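Local coordinates for uncharacterized protein DUF1470 (PDB 3H0N) that is not functionally characterised but may act as a transcription regulator, joining an ABATE domain to a treble-clef zinc finger, at residues A[39-44]-A[61-66]; A[166-171]-A[175-180]. All coordinates share one frame; numbering follows the deposited sequence.

Contact 1 (A[39-44]-A[61-66]); sequences EDLHDL and EGFVEL
Leu41 lays one of its methyl groups over the ring of Phe63. CD2 of Leu41 stands 3.7 Å from CG of Phe63. Leu41 CD2 makes a CH-pi contact over the face, 4.2 Å from the Phe63 ring centroid and 28° off the ring normal. The contact falls on the CB end of the ring, since CD2 of Leu41 also touches Phe63 CB at 3.8 Å. The second methyl works beside the first: Leu41 CD1 reaches Phe63 CD2 at 3.8 Å. Both branches of the leucine therefore press on one aromatic side chain. Leu44 adds a looser touch one helical turn on. Its CD2 comes obliquely to within 4.4 Å of Phe63 CD1. No hydrogen bond joins the two segments; the contact is wholly apolar and buried.

The packing joins two helices, 38-44 and 58-78, within the part of the chain assigned to the putative stress-induced transcription regulator family, which probably corresponds to the ABATE domain. The backbones stay well apart, with 8.3 Å between CA of Leu41 and CA of Phe63, and the side chains bridge the distance. CG of Leu41 lies anti to its carbonyl carbon (chi1 -57°), and this sends CD2 over the ring face and CD1 toward Phe63 CD2.

Further out, Phe63 also packs on Leu45 and on Leu121 and Val122 of helix 121-138. With an alanine in place of this phenylalanine, the two Leu41 methyls would probably lose their aromatic partner, and a gap is likely to open between the short helix and helix 58-78. Leu41 also touches Cys36 and Leu55, while Leu44 rests on Asp17 and Leu18 of helix 10-22. Near the start of the short helix, Asp40 OD2 accepts a hydrogen bond from Val37 N.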
loop_
_atom_site.group_PDB
_atom_site.type_symbol
_atom_site.label_atom_id
_atom_site.label_comp_id
_atom_site.label_asym_id
_atom_site.label_seq_id
_atom_site.Cartn_x
_atom_site.Cartn_y
_atom_site.Cartn_z
ATOM N N GLU A 39 -1.225 -28.915 8.026
ATOM C CA GLU A 39 -0.154 -28.985 7.017
ATOM C C GLU A 39 -0.341 -27.986 5.855
ATOM O O GLU A 39 0.636 -27.431 5.327
ATOM C CB GLU A 39 -0.051 -30.410 6.447
ATOM C CG GLU A 39 0.504 -31.439 7.426
ATOM C CD GLU A 39 -0.530 -32.040 8.384
ATOM O OE1 GLU A 39 -1.727 -31.695 8.343
ATOM O OE2 GLU A 39 -0.118 -32.888 9.210
ATOM N N ASP A 40 -1.598 -27.744 5.470
ATOM C CA ASP A 40 -1.929 -26.785 4.436
ATOM C C ASP A 40 -1.538 -25.391 4.895
ATOM O O ASP A 40 -1.042 -24.579 4.106
ATOM C CB ASP A 40 -3.430 -26.755 4.121
ATOM C CG ASP A 40 -3.962 -28.059 3.543
ATOM O OD1 ASP A 40 -3.270 -28.675 2.715
ATOM O OD2 ASP A 40 -5.075 -28.450 3.909
ATOM N N LEU A 41 -1.739 -25.117 6.183
ATOM C CA LEU A 41 -1.367 -23.811 6.718
ATOM C C LEU A 41 0.146 -23.617 6.822
ATOM O O LEU A 41 0.662 -22.513 6.543
ATOM C CB LEU A 41 -2.046 -23.582 8.062
ATOM C CG LEU A 41 -3.584 -23.691 8.031
ATOM C CD1 LEU A 41 -4.113 -23.419 9.455
ATOM C CD2 LEU A 41 -4.174 -22.732 7.002
ATOM N N HIS A 42 0.889 -24.668 7.181
ATOM C CA HIS A 42 2.340 -24.550 7.180
ATOM C C HIS A 42 2.894 -24.163 5.796
ATOM O O HIS A 42 3.800 -23.332 5.682
ATOM C CB HIS A 42 2.989 -25.837 7.680
ATOM C CG HIS A 42 2.996 -25.952 9.175
ATOM N ND1 HIS A 42 4.087 -25.592 9.933
ATOM C CD2 HIS A 42 2.049 -26.363 10.050
ATOM C CE1 HIS A 42 3.817 -25.795 11.212
ATOM N NE2 HIS A 42 2.578 -26.246 11.313
ATOM N N ASP A 43 2.314 -24.718 4.753
ATOM C CA ASP A 43 2.794 -24.411 3.421
ATOM C C ASP A 43 2.243 -23.072 2.933
ATOM O O ASP A 43 2.969 -22.317 2.283
ATOM C CB ASP A 43 2.420 -25.523 2.464
ATOM C CG ASP A 43 2.815 -25.215 1.051
ATOM O OD1 ASP A 43 4.022 -25.074 0.796
ATOM O OD2 ASP A 43 1.918 -25.095 0.213
ATOM N N LEU A 44 0.978 -22.773 3.262
ATOM C CA LEU A 44 0.383 -21.489 2.929
ATOM C C LEU A 44 1.167 -20.279 3.444
ATOM O O LEU A 44 1.353 -19.276 2.737
ATOM C CB LEU A 44 -1.049 -21.426 3.456
ATOM C CG LEU A 44 -1.832 -20.141 3.180
ATOM C CD1 LEU A 44 -2.212 -20.044 1.662
ATOM C CD2 LEU A 44 -3.080 -20.060 4.038
ATOM N N GLU A 61 -9.964 -23.730 11.986
ATOM C CA GLU A 61 -11.341 -23.197 11.869
ATOM C C GLU A 61 -11.322 -21.737 11.452
ATOM O O GLU A 61 -12.112 -21.314 10.582
ATOM C CB GLU A 61 -12.128 -23.376 13.160
ATOM C CG GLU A 61 -13.566 -22.865 13.063
ATOM C CD GLU A 61 -14.376 -23.137 14.341
ATOM O OE1 GLU A 61 -14.716 -24.310 14.577
ATOM O OE2 GLU A 61 -14.658 -22.175 15.102
ATOM N N GLY A 62 -10.392 -20.959 11.996
ATOM C CA GLY A 62 -10.298 -19.566 11.644
ATOM C C GLY A 62 -9.919 -19.352 10.187
ATOM O O GLY A 62 -10.447 -18.452 9.509
ATOM N N PHE A 63 -8.969 -20.151 9.681
ATOM C CA PHE A 63 -8.598 -20.045 8.283
ATOM C C PHE A 63 -9.702 -20.540 7.329
ATOM O O PHE A 63 -9.843 -19.980 6.250
ATOM C CB PHE A 63 -7.245 -20.722 8.030
ATOM C CG PHE A 63 -6.093 -19.853 8.355
ATOM C CD1 PHE A 63 -5.631 -18.929 7.437
ATOM C CD2 PHE A 63 -5.491 -19.909 9.581
ATOM C CE1 PHE A 63 -4.545 -18.092 7.755
ATOM C CE2 PHE A 63 -4.416 -19.083 9.881
ATOM C CZ PHE A 63 -3.970 -18.182 8.947
ATOM N N VAL A 64 -10.443 -21.562 7.730
ATOM C CA VAL A 64 -11.601 -21.991 6.912
ATOM C C VAL A 64 -12.626 -20.861 6.809
ATOM O O VAL A 64 -13.152 -20.590 5.719
ATOM C CB VAL A 64 -12.198 -23.313 7.466
ATOM C CG1 VAL A 64 -13.592 -23.615 6.809
ATOM C CG2 VAL A 64 -11.215 -24.444 7.200
ATOM N N GLU A 65 -12.907 -20.184 7.925
ATOM C CA GLU A 65 -13.829 -19.062 7.901
ATOM C C GLU A 65 -13.300 -17.895 7.082
ATOM O O GLU A 65 -14.035 -17.277 6.295
ATOM C CB GLU A 65 -14.164 -18.610 9.306
ATOM C CG GLU A 65 -15.109 -17.405 9.402
ATOM C CD GLU A 65 -16.511 -17.547 8.751
ATOM O OE1 GLU A 65 -16.912 -18.637 8.263
ATOM O OE2 GLU A 65 -17.231 -16.515 8.750
ATOM N N LEU A 66 -12.012 -17.601 7.237
ATOM C CA LEU A 66 -11.381 -16.544 6.425
ATOM C C LEU A 66 -11.524 -16.870 4.937
ATOM O O LEU A 66 -11.877 -16.009 4.137
ATOM C CB LEU A 66 -9.912 -16.360 6.819
ATOM C CG LEU A 66 -9.157 -15.322 6.013
ATOM C CD1 LEU A 66 -9.812 -13.927 6.065
ATOM C CD2 LEU A 66 -7.699 -15.265 6.507
#

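Contact 2 (A[166-171]-A[175-180]); sequences RQYCSL and NRVKAA. With ZN (zinc ion), chain B.
Tyr168, in the loop that leads into helix 171-180 of a treble-clef finger of the CGNR type, packs against Val177 further along that helix. The two side chains cross at about a right angle. Val177 CG2 lies 3.7 Å from Tyr168 CE1 and makes an off-centre CH-pi contact, 30° off the ring normal. Val177 CG1 touches Tyr168 OH at 3.6 Å. With CG1 anti to the backbone N (chi1 170°) and CG2 anti to the carbonyl carbon, the valine sets both methyls against the phenol end of the ring. Gln167 CB lies over one ring face, toward the rim.

Next along the chain, Cys169 binds zinc through SG at 2.3 Å. Cys148, Cys153 and Cys173 complete the site. Ser170 is the N-cap of the helix, its OG bonded to Cys173 N.

In the first turn, Asn175 N donates to Leu171 O at 2.8 Å, an ordinary i to i+4 helical bond. CG of Asn175 sits beside its own backbone N (chi1 -78°), which brings the amide back against Leu171. The amide crosses the Leu171 side chain obliquely, with OD1 of Asn175 3.7 Å from CD1 of Leu171.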
loop_
_atom_site.group_PDB
_atom_site.type_symbol
_atom_site.label_atom_id
_atom_site.label_comp_id
_atom_site.label_asym_id
_atom_site.label_seq_id
_atom_site.Cartn_x
_atom_site.Cartn_y
_atom_site.Cartn_z
ATOM N N ARG A 166 -5.971 -13.836 -19.592
ATOM C CA ARG A 166 -5.838 -15.193 -19.066
ATOM C C ARG A 166 -7.197 -15.768 -18.651
ATOM O O ARG A 166 -8.002 -15.080 -18.036
ATOM C CB ARG A 166 -4.909 -15.179 -17.852
ATOM C CG ARG A 166 -4.564 -16.566 -17.301
ATOM C CD ARG A 166 -3.379 -16.490 -16.324
ATOM N NE ARG A 166 -2.185 -16.119 -17.069
ATOM C CZ ARG A 166 -1.143 -15.418 -16.612
ATOM N NH1 ARG A 166 -1.073 -15.055 -15.349
ATOM N NH2 ARG A 166 -0.165 -15.145 -17.442
ATOM N N GLN A 167 -7.411 -17.028 -18.991
ATOM C CA GLN A 167 -8.709 -17.715 -18.872
ATOM C C GLN A 167 -8.697 -18.821 -17.831
ATOM O O GLN A 167 -9.761 -19.253 -17.402
ATOM C CB GLN A 167 -9.106 -18.332 -20.246
ATOM C CG GLN A 167 -9.326 -17.275 -21.331
ATOM C CD GLN A 167 -9.647 -17.830 -22.731
ATOM O OE1 GLN A 167 -9.245 -18.933 -23.109
ATOM N NE2 GLN A 167 -10.387 -17.044 -23.501
ATOM N N TYR A 168 -7.518 -19.330 -17.481
ATOM C CA TYR A 168 -7.356 -20.544 -16.697
ATOM C C TYR A 168 -6.528 -20.279 -15.477
ATOM O O TYR A 168 -5.606 -19.443 -15.496
ATOM C CB TYR A 168 -6.760 -21.705 -17.548
ATOM C CG TYR A 168 -7.598 -22.002 -18.794
ATOM C CD1 TYR A 168 -8.861 -22.548 -18.681
ATOM C CD2 TYR A 168 -7.186 -21.655 -20.063
ATOM C CE1 TYR A 168 -9.641 -22.759 -19.792
ATOM C CE2 TYR A 168 -7.979 -21.859 -21.173
ATOM C CZ TYR A 168 -9.190 -22.409 -21.029
ATOM O OH TYR A 168 -10.037 -22.630 -22.104
ATOM N N CYS A 169 -6.799 -21.037 -14.424
ATOM C CA CYS A 169 -6.223 -20.790 -13.102
ATOM C C CYS A 169 -4.776 -21.201 -12.986
ATOM O O CYS A 169 -4.114 -20.831 -12.023
ATOM C CB CYS A 169 -6.983 -21.520 -11.994
ATOM S SG CYS A 169 -6.799 -23.341 -12.041
ATOM N N SER A 170 -4.290 -21.997 -13.941
ATOM C CA SER A 170 -3.045 -22.712 -13.796
ATOM C C SER A 170 -2.552 -23.238 -15.093
ATOM O O SER A 170 -3.306 -23.428 -16.038
ATOM C CB SER A 170 -3.210 -23.892 -12.869
ATOM O OG SER A 170 -4.130 -24.827 -13.334
ATOM N N LEU A 171 -1.260 -23.531 -15.115
ATOM C CA LEU A 171 -0.692 -24.220 -16.258
ATOM C C LEU A 171 -1.341 -25.590 -16.422
ATOM O O LEU A 171 -1.578 -26.066 -17.528
ATOM C CB LEU A 171 0.833 -24.302 -16.094
ATOM C CG LEU A 171 1.590 -24.997 -17.199
ATOM C CD1 LEU A 171 1.346 -24.365 -18.540
ATOM C CD2 LEU A 171 3.110 -25.008 -16.822
ATOM N N ASN A 175 -2.945 -26.687 -19.857
ATOM C CA ASN A 175 -2.453 -27.917 -20.544
ATOM C C ASN A 175 -3.559 -28.912 -20.811
ATOM O O ASN A 175 -3.586 -29.537 -21.875
ATOM C CB ASN A 175 -1.389 -28.614 -19.685
ATOM C CG ASN A 175 -0.056 -27.973 -19.767
ATOM O OD1 ASN A 175 0.214 -27.197 -20.681
ATOM N ND2 ASN A 175 0.825 -28.333 -18.837
ATOM N N ARG A 176 -4.466 -29.076 -19.849
ATOM C CA ARG A 176 -5.595 -30.010 -20.025
ATOM C C ARG A 176 -6.478 -29.599 -21.196
ATOM O O ARG A 176 -6.856 -30.400 -22.021
ATOM C CB ARG A 176 -6.394 -30.097 -18.750
ATOM C CG ARG A 176 -7.431 -31.226 -18.742
ATOM C CD ARG A 176 -8.100 -31.352 -17.389
ATOM N NE ARG A 176 -7.190 -30.838 -16.382
ATOM C CZ ARG A 176 -7.319 -29.687 -15.720
ATOM N NH1 ARG A 176 -8.387 -28.899 -15.856
ATOM N NH2 ARG A 176 -6.355 -29.338 -14.873
ATOM N N VAL A 177 -6.741 -28.311 -21.301
ATOM C CA VAL A 177 -7.508 -27.753 -22.410
ATOM C C VAL A 177 -6.802 -27.942 -23.730
ATOM O O VAL A 177 -7.408 -28.378 -24.685
ATOM C CB VAL A 177 -7.819 -26.260 -22.142
ATOM C CG1 VAL A 177 -8.391 -25.600 -23.400
ATOM C CG2 VAL A 177 -8.808 -26.163 -20.921
ATOM N N LYS A 178 -5.504 -27.656 -23.767
ATOM C CA LYS A 178 -4.699 -27.829 -24.980
ATOM C C LYS A 178 -4.754 -29.287 -25.444
ATOM O O LYS A 178 -4.889 -29.559 -26.634
ATOM C CB LYS A 178 -3.247 -27.428 -24.691
ATOM C CG LYS A 178 -2.235 -27.726 -25.807
ATOM C CD LYS A 178 -0.829 -27.342 -25.377
ATOM N N ALA A 179 -4.588 -30.199 -24.469
ATOM C CA ALA A 179 -4.530 -31.652 -24.739
ATOM C C ALA A 179 -5.882 -32.207 -25.214
ATOM O O ALA A 179 -5.923 -33.288 -25.782
ATOM C CB ALA A 179 -4.017 -32.409 -23.467
ATOM N N ALA A 180 -6.980 -31.483 -24.980
ATOM C CA ALA A 180 -8.329 -31.911 -25.429
ATOM C C ALA A 180 -8.730 -31.290 -26.777
ATOM O O ALA A 180 -9.732 -31.688 -27.393
ATOM C CB ALA A 180 -9.382 -31.562 -24.340
HETATM ZN ZN ZN B . -8.439 -24.457 -13.272
#

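In the fold
Contact 1 comes first along the chain and closes before contact 2 begins. Their centres lie 27 Å apart, and their nearest atoms are about 14 Å apart, so they do not touch. They share no helix or strand. Contact 1 joins helices 38-44 and 58-78 in the buried interior of the N-terminal, probably ABATE, part. Contact 2 is at the surface, in the C-terminal CGNR zinc finger. It combines a tyrosine-valine packing with a helical backbone bond, beside a zinc ligand. The finger leans on the N-terminal part, since Ser170 and Arg176 touch Arg28. This pairing of a helical domain with a zinc finger is consistent with the proposed role in transcription regulation.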